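Local coordinates for protein MmeI (PDB 5HR4) that acts as a type IIL restriction-modification enzyme that cuts DNA and probably methylates adenine at N6 with S-adenosyl-L-methionine, at residues Val371-Tyr374 against Arg375-Leu379; Trp427-Asp430 against His431-Asn434. One frame throughout, in Å; residues are numbered along the deposited sequence.

Contact 1 (Val371-Tyr374 against Arg375-Leu379); sequences VITY and RELRL
One face of the Tyr374 ring carries the CG methylene of Arg378, a CH-pi contact at 4.0 Å from the ring centroid; the phenol OH lies at the edge of the Arg378 guanidinium, in its plane, and accepts a hydrogen bond from NH1 at 3.0 Å. The Phe409 ring also meets the Tyr374 ring, steeply inclined. This is an i to i+4 pairing within helix 368-388 of the methyltransferase domain. With CG anti to the backbone N (chi1 175°), the Tyr374 ring turns along the helix toward the next turn; bends at chi2 and chi3 fold Arg378 over it and bring NH1 to the OH, ring and guanidinium planes 78° apart. Asp430 OD1 of helix 416-440 also bonds the phenol OH, and Arg378 NH2 donates to Asn434 OD1 of that helix. A phenylalanine in place of Tyr374 would probably leave Arg378 NH1 and Asp430 OD1 without the hydroxyl they share. On another side of the helix, Arg375 forms salt bridges with Glu376 and with Glu318 of helix 318-340. Backbone bonds such as Leu377 N to Thr373 O, 2.9 Å, hold the turn. Alongside Ile372 and pointing the same way, the Arg375 side chain brings NH2 to the Ile372 CD1 methyl, 3.3 Å away.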
ATOM      1  N   VAL A 371      11.317 -15.278   2.109  1.00 26.68           N
ATOM      2  CA  VAL A 371      10.996 -16.627   2.563  1.00 25.62           C
ATOM      3  C   VAL A 371      10.243 -17.382   1.474  1.00 28.94           C
ATOM      4  O   VAL A 371      10.652 -18.475   1.066  1.00 29.86           O
ATOM      5  CB  VAL A 371      10.214 -16.574   3.888  1.00 28.00           C
ATOM      6  CG1 VAL A 371       9.518 -17.887   4.165  1.00 29.68           C
ATOM      7  CG2 VAL A 371      11.150 -16.237   5.031  1.00 25.04           C
ATOM      8  N   ILE A 372       9.160 -16.791   0.951  1.00 28.92           N
ATOM      9  CA  ILE A 372       8.440 -17.410  -0.163  1.00 26.85           C
ATOM     10  C   ILE A 372       9.381 -17.704  -1.325  1.00 29.84           C
ATOM     11  O   ILE A 372       9.304 -18.777  -1.936  1.00 31.90           O
ATOM     12  CB  ILE A 372       7.265 -16.530  -0.626  1.00 28.89           C
ATOM     13  CG1 ILE A 372       6.285 -16.339   0.512  1.00 32.96           C
ATOM     14  CG2 ILE A 372       6.524 -17.211  -1.786  1.00 21.30           C
ATOM     15  CD1 ILE A 372       5.720 -17.670   0.946  1.00 37.43           C
ATOM     16  N   THR A 373      10.266 -16.758  -1.671  1.00 24.65           N
ATOM     17  CA  THR A 373      11.149 -16.981  -2.812  1.00 25.34           C
ATOM     18  C   THR A 373      12.060 -18.168  -2.559  1.00 30.28           C
ATOM     19  O   THR A 373      12.189 -19.068  -3.400  1.00 32.14           O
ATOM     20  CB  THR A 373      11.995 -15.749  -3.120  1.00 28.75           C
ATOM     21  OG1 THR A 373      11.157 -14.657  -3.525  1.00 26.78           O
ATOM     22  CG2 THR A 373      12.987 -16.080  -4.230  1.00 26.03           C
ATOM     23  N   TYR A 374      12.688 -18.200  -1.389  1.00 29.80           N
ATOM     24  CA  TYR A 374      13.590 -19.298  -1.071  1.00 29.81           C
ATOM     25  C   TYR A 374      12.849 -20.626  -1.045  1.00 28.91           C
ATOM     26  O   TYR A 374      13.427 -21.662  -1.385  1.00 33.18           O
ATOM     27  CB  TYR A 374      14.298 -19.012   0.267  1.00 26.85           C
ATOM     28  CG  TYR A 374      15.167 -20.126   0.785  1.00 24.69           C
ATOM     29  CD1 TYR A 374      16.320 -20.508   0.108  1.00 31.01           C
ATOM     30  CD2 TYR A 374      14.847 -20.794   1.962  1.00 25.63           C
ATOM     31  CE1 TYR A 374      17.118 -21.547   0.568  1.00 26.26           C
ATOM     32  CE2 TYR A 374      15.642 -21.820   2.439  1.00 25.63           C
ATOM     33  CZ  TYR A 374      16.773 -22.192   1.729  1.00 27.87           C
ATOM     34  OH  TYR A 374      17.567 -23.213   2.191  1.00 33.07           O
ATOM     35  N   ARG A 375      11.569 -20.627  -0.669  1.00 29.49           N
ATOM     36  CA  ARG A 375      10.841 -21.891  -0.617  1.00 31.22           C
ATOM     37  C   ARG A 375      10.527 -22.394  -2.024  1.00 33.40           C
ATOM     38  O   ARG A 375      10.683 -23.582  -2.321  1.00 33.26           O
ATOM     39  CB  ARG A 375       9.565 -21.737   0.211  1.00 29.39           C
ATOM     40  CG  ARG A 375       8.488 -22.718  -0.179  1.00 32.76           C
ATOM     41  CD  ARG A 375       7.454 -22.914   0.907  1.00 34.17           C
ATOM     42  NE  ARG A 375       6.445 -21.859   0.944  1.00 42.01           N
ATOM     43  CZ  ARG A 375       5.596 -21.599  -0.045  1.00 39.20           C
ATOM     44  NH1 ARG A 375       5.663 -22.310  -1.161  1.00 44.01           N
ATOM     45  NH2 ARG A 375       4.689 -20.631   0.074  1.00 31.99           N
ATOM     46  N   GLU A 376      10.095 -21.496  -2.906  1.00 31.96           N
ATOM     47  CA  GLU A 376       9.888 -21.872  -4.298  1.00 30.60           C
ATOM     48  C   GLU A 376      11.177 -22.383  -4.931  1.00 33.77           C
ATOM     49  O   GLU A 376      11.171 -23.370  -5.686  1.00 34.21           O
ATOM     50  CB  GLU A 376       9.333 -20.675  -5.062  1.00 28.56           C
ATOM     51  CG  GLU A 376       7.967 -20.282  -4.543  1.00 30.98           C
ATOM     52  CD  GLU A 376       7.017 -21.461  -4.583  1.00 36.04           C
ATOM     53  OE1 GLU A 376       6.863 -22.045  -5.676  1.00 43.53           O
ATOM     54  OE2 GLU A 376       6.457 -21.832  -3.530  1.00 33.75           O
ATOM     55  N   LEU A 377      12.294 -21.736  -4.634  1.00 30.75           N
ATOM     56  CA  LEU A 377      13.552 -22.215  -5.177  1.00 27.45           C
ATOM     57  C   LEU A 377      13.879 -23.589  -4.636  1.00 28.74           C
ATOM     58  O   LEU A 377      14.281 -24.483  -5.390  1.00 28.58           O
ATOM     59  CB  LEU A 377      14.664 -21.224  -4.872  1.00 29.53           C
ATOM     60  CG  LEU A 377      15.011 -20.421  -6.113  1.00 28.41           C
ATOM     61  CD1 LEU A 377      13.805 -19.640  -6.580  1.00 24.06           C
ATOM     62  CD2 LEU A 377      16.151 -19.507  -5.776  1.00 34.40           C
ATOM     63  N   ARG A 378      13.670 -23.804  -3.340  1.00 26.82           N
ATOM     64  CA  ARG A 378      13.915 -25.142  -2.818  1.00 30.71           C
ATOM     65  C   ARG A 378      13.009 -26.167  -3.504  1.00 33.56           C
ATOM     66  O   ARG A 378      13.480 -27.219  -3.952  1.00 35.10           O
ATOM     67  CB  ARG A 378      13.758 -25.163  -1.299  1.00 33.74           C
ATOM     68  CG  ARG A 378      14.979 -24.573  -0.562  1.00 33.27           C
ATOM     69  CD  ARG A 378      16.240 -25.421  -0.786  1.00 33.55           C
ATOM     70  NE  ARG A 378      16.075 -26.747  -0.201  1.00 37.57           N
ATOM     71  CZ  ARG A 378      16.341 -27.050   1.066  1.00 37.35           C
ATOM     72  NH1 ARG A 378      16.810 -26.128   1.900  1.00 34.99           N
ATOM     73  NH2 ARG A 378      16.143 -28.281   1.508  1.00 37.07           N
ATOM     74  N   LEU A 379      11.717 -25.854  -3.653  1.00 33.30           N
ATOM     75  CA  LEU A 379      10.811 -26.793  -4.311  1.00 29.42           C
ATOM     76  C   LEU A 379      11.270 -27.090  -5.730  1.00 33.63           C
ATOM     77  O   LEU A 379      11.338 -28.260  -6.143  1.00 35.41           O
ATOM     78  CB  LEU A 379       9.380 -26.258  -4.307  1.00 29.63           C
ATOM     79  CG  LEU A 379       8.633 -26.334  -2.974  1.00 29.73           C
ATOM     80  CD1 LEU A 379       7.209 -25.865  -3.126  1.00 22.35           C
ATOM     81  CD2 LEU A 379       8.669 -27.743  -2.455  1.00 25.44           C
TER

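Contact 2 (Trp427-Asp430 against His431-Asn434); sequences WLTD and HQMN
Trp427 joins His431 through the backbone alone, its O accepting His431 N at 2.8 Å, while its indole NE1 bonds the carbonyl of Ser452. Leu428 O receives Gln432 N at 2.7 Å; the CB and CG methylenes of Gln432 pass beside this oxygen, and the extended chain carries NE2 on to the carbonyls of Ser288 and Ile290. Thr429 O accepts Met433 N at 2.8 Å, with Met433 CG close alongside, whereas the Thr429 hydroxyl OG1 bonds back to Ala425 O within the same helix. Asp430 makes the side-chain link of this series of i to i+4 bonds in helix 416-440. With CG anti to its own N (chi1 178°), its carboxylate extends to Asn434, whose CG sits beside its own backbone N. Asn434 ND2 gives Asp430 OD2 a hydrogen bond of 2.8 Å, arriving from above the carboxylate plane; the bond is bent, with an N-H...acceptor angle of 136°, and the flat groups stand nearly perpendicular, 83° apart. The backbone repeats the link, Asn434 N to Asp430 O. Asp430 OD1, besides the phenol of Tyr374, forms a salt bridge with Arg447 NH1. Thus a buried carboxylate has both oxygens engaged, one by an amide, the other by a phenol and an arginine, and Arg447, with a weak, long ion pair from Arg378, probably offsets part of its negative charge.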
ATOM      1  N   TRP A 427      16.001 -19.344   8.185  1.00 32.44           N
ATOM      2  CA  TRP A 427      16.549 -20.622   8.644  1.00 32.14           C
ATOM      3  C   TRP A 427      15.454 -21.651   8.906  1.00 34.19           C
ATOM      4  O   TRP A 427      15.628 -22.836   8.597  1.00 37.68           O
ATOM      5  CB  TRP A 427      17.383 -20.432   9.897  1.00 28.49           C
ATOM      6  CG  TRP A 427      18.766 -19.922   9.654  1.00 30.09           C
ATOM      7  CD1 TRP A 427      19.704 -20.422   8.786  1.00 28.29           C
ATOM      8  CD2 TRP A 427      19.389 -18.831  10.336  1.00 35.94           C
ATOM      9  NE1 TRP A 427      20.865 -19.687   8.877  1.00 34.33           N
ATOM     10  CE2 TRP A 427      20.696 -18.709   9.827  1.00 35.46           C
ATOM     11  CE3 TRP A 427      18.960 -17.935  11.334  1.00 35.21           C
ATOM     12  CZ2 TRP A 427      21.572 -17.734  10.281  1.00 34.82           C
ATOM     13  CZ3 TRP A 427      19.822 -16.977  11.774  1.00 31.58           C
ATOM     14  CH2 TRP A 427      21.114 -16.875  11.247  1.00 36.49           C
ATOM     15  N   LEU A 428      14.330 -21.230   9.497  1.00 32.23           N
ATOM     16  CA  LEU A 428      13.215 -22.153   9.699  1.00 32.77           C
ATOM     17  C   LEU A 428      12.685 -22.671   8.363  1.00 34.12           C
ATOM     18  O   LEU A 428      12.405 -23.870   8.216  1.00 29.11           O
ATOM     19  CB  LEU A 428      12.090 -21.475  10.486  1.00 30.80           C
ATOM     20  CG  LEU A 428      12.422 -20.718  11.781  1.00 31.69           C
ATOM     21  CD1 LEU A 428      11.147 -20.165  12.443  1.00 26.95           C
ATOM     22  CD2 LEU A 428      13.247 -21.570  12.753  1.00 26.00           C
ATOM     23  N   THR A 429      12.557 -21.790   7.371  1.00 31.52           N
ATOM     24  CA  THR A 429      12.150 -22.263   6.055  1.00 33.90           C
ATOM     25  C   THR A 429      13.180 -23.232   5.491  1.00 35.79           C
ATOM     26  O   THR A 429      12.820 -24.282   4.942  1.00 36.34           O
ATOM     27  CB  THR A 429      11.919 -21.094   5.096  1.00 32.62           C
ATOM     28  OG1 THR A 429      11.233 -20.033   5.780  1.00 36.00           O
ATOM     29  CG2 THR A 429      11.052 -21.558   3.955  1.00 25.24           C
ATOM     30  N   ASP A 430      14.464 -22.911   5.641  1.00 35.29           N
ATOM     31  CA  ASP A 430      15.516 -23.854   5.278  1.00 33.65           C
ATOM     32  C   ASP A 430      15.251 -25.216   5.890  1.00 34.24           C
ATOM     33  O   ASP A 430      15.156 -26.222   5.177  1.00 33.63           O
ATOM     34  CB  ASP A 430      16.880 -23.331   5.732  1.00 33.72           C
ATOM     35  CG  ASP A 430      18.010 -24.301   5.418  1.00 38.75           C
ATOM     36  OD1 ASP A 430      18.379 -24.398   4.226  1.00 39.78           O
ATOM     37  OD2 ASP A 430      18.541 -24.953   6.353  1.00 42.18           O
ATOM     38  N   HIS A 431      15.093 -25.271   7.217  1.00 32.45           N
ATOM     39  CA  HIS A 431      14.870 -26.571   7.842  1.00 30.68           C
ATOM     40  C   HIS A 431      13.571 -27.211   7.377  1.00 33.07           C
ATOM     41  O   HIS A 431      13.520 -28.429   7.177  1.00 33.25           O
ATOM     42  CB  HIS A 431      14.838 -26.466   9.344  1.00 22.00           C
ATOM     43  CG  HIS A 431      14.840 -27.795  10.013  1.00 25.57           C
ATOM     44  ND1 HIS A 431      15.866 -28.703   9.840  1.00 31.60           N
ATOM     45  CD2 HIS A 431      13.959 -28.375  10.862  1.00 26.15           C
ATOM     46  CE1 HIS A 431      15.619 -29.784  10.556  1.00 30.46           C
ATOM     47  NE2 HIS A 431      14.466 -29.614  11.179  1.00 29.91           N
ATOM     48  N   GLN A 432      12.498 -26.421   7.249  1.00 29.84           N
ATOM     49  CA  GLN A 432      11.250 -26.974   6.736  1.00 30.11           C
ATOM     50  C   GLN A 432      11.461 -27.648   5.387  1.00 33.30           C
ATOM     51  O   GLN A 432      10.969 -28.757   5.160  1.00 32.92           O
ATOM     52  CB  GLN A 432      10.186 -25.885   6.629  1.00 28.69           C
ATOM     53  CG  GLN A 432       9.307 -25.790   7.868  1.00 25.35           C
ATOM     54  CD  GLN A 432       8.427 -24.576   7.841  1.00 28.86           C
ATOM     55  OE1 GLN A 432       8.706 -23.621   7.113  1.00 30.66           O
ATOM     56  NE2 GLN A 432       7.340 -24.603   8.619  1.00 27.04           N
ATOM     57  N   MET A 433      12.232 -27.015   4.498  1.00 35.98           N
ATOM     58  CA  MET A 433      12.502 -27.609   3.197  1.00 31.11           C
ATOM     59  C   MET A 433      13.456 -28.793   3.305  1.00 38.33           C
ATOM     60  O   MET A 433      13.269 -29.810   2.618  1.00 43.18           O
ATOM     61  CB  MET A 433      13.051 -26.556   2.240  1.00 28.82           C
ATOM     62  CG  MET A 433      12.058 -25.457   1.943  1.00 30.51           C
ATOM     63  SD  MET A 433      10.421 -26.069   1.446  1.00 37.47           S
ATOM     64  CE  MET A 433      10.852 -27.034   0.021  1.00 40.03           C
ATOM     65  N   ASN A 434      14.486 -28.692   4.149  1.00 33.28           N
ATOM     66  CA  ASN A 434      15.369 -29.842   4.324  1.00 34.54           C
ATOM     67  C   ASN A 434      14.574 -31.062   4.767  1.00 35.77           C
ATOM     68  O   ASN A 434      14.837 -32.181   4.304  1.00 34.30           O
ATOM     69  CB  ASN A 434      16.493 -29.528   5.324  1.00 29.39           C
ATOM     70  CG  ASN A 434      17.323 -28.334   4.902  1.00 32.44           C
ATOM     71  OD1 ASN A 434      17.458 -28.051   3.716  1.00 32.12           O
ATOM     72  ND2 ASN A 434      17.855 -27.600   5.876  1.00 36.65           N
TER

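In the fold
From the N terminus, strand 359-361 leads into helix 368-388, where contact 1 lies; the chain then returns as strand 409-413, parallel to and next to the first strand, completing a beta-alpha-beta crossover of the Rossmann-like methyltransferase domain. Contact 2 follows on helix 416-440. Each contact stays within one helix and closes no loop; the two lie in series, neither nested nor crossing. Their centres lie 10 Å apart, and the helices meet through apolar as well as polar groups: Val371 packs on Thr429, Met433 rests against Arg378 and Leu379, and the polar ends of Tyr374 and Arg378 meet those of Asp430 and Asn434. Contact 1 is the nearer to sinefungin, while contact 2 borders helix 183-200.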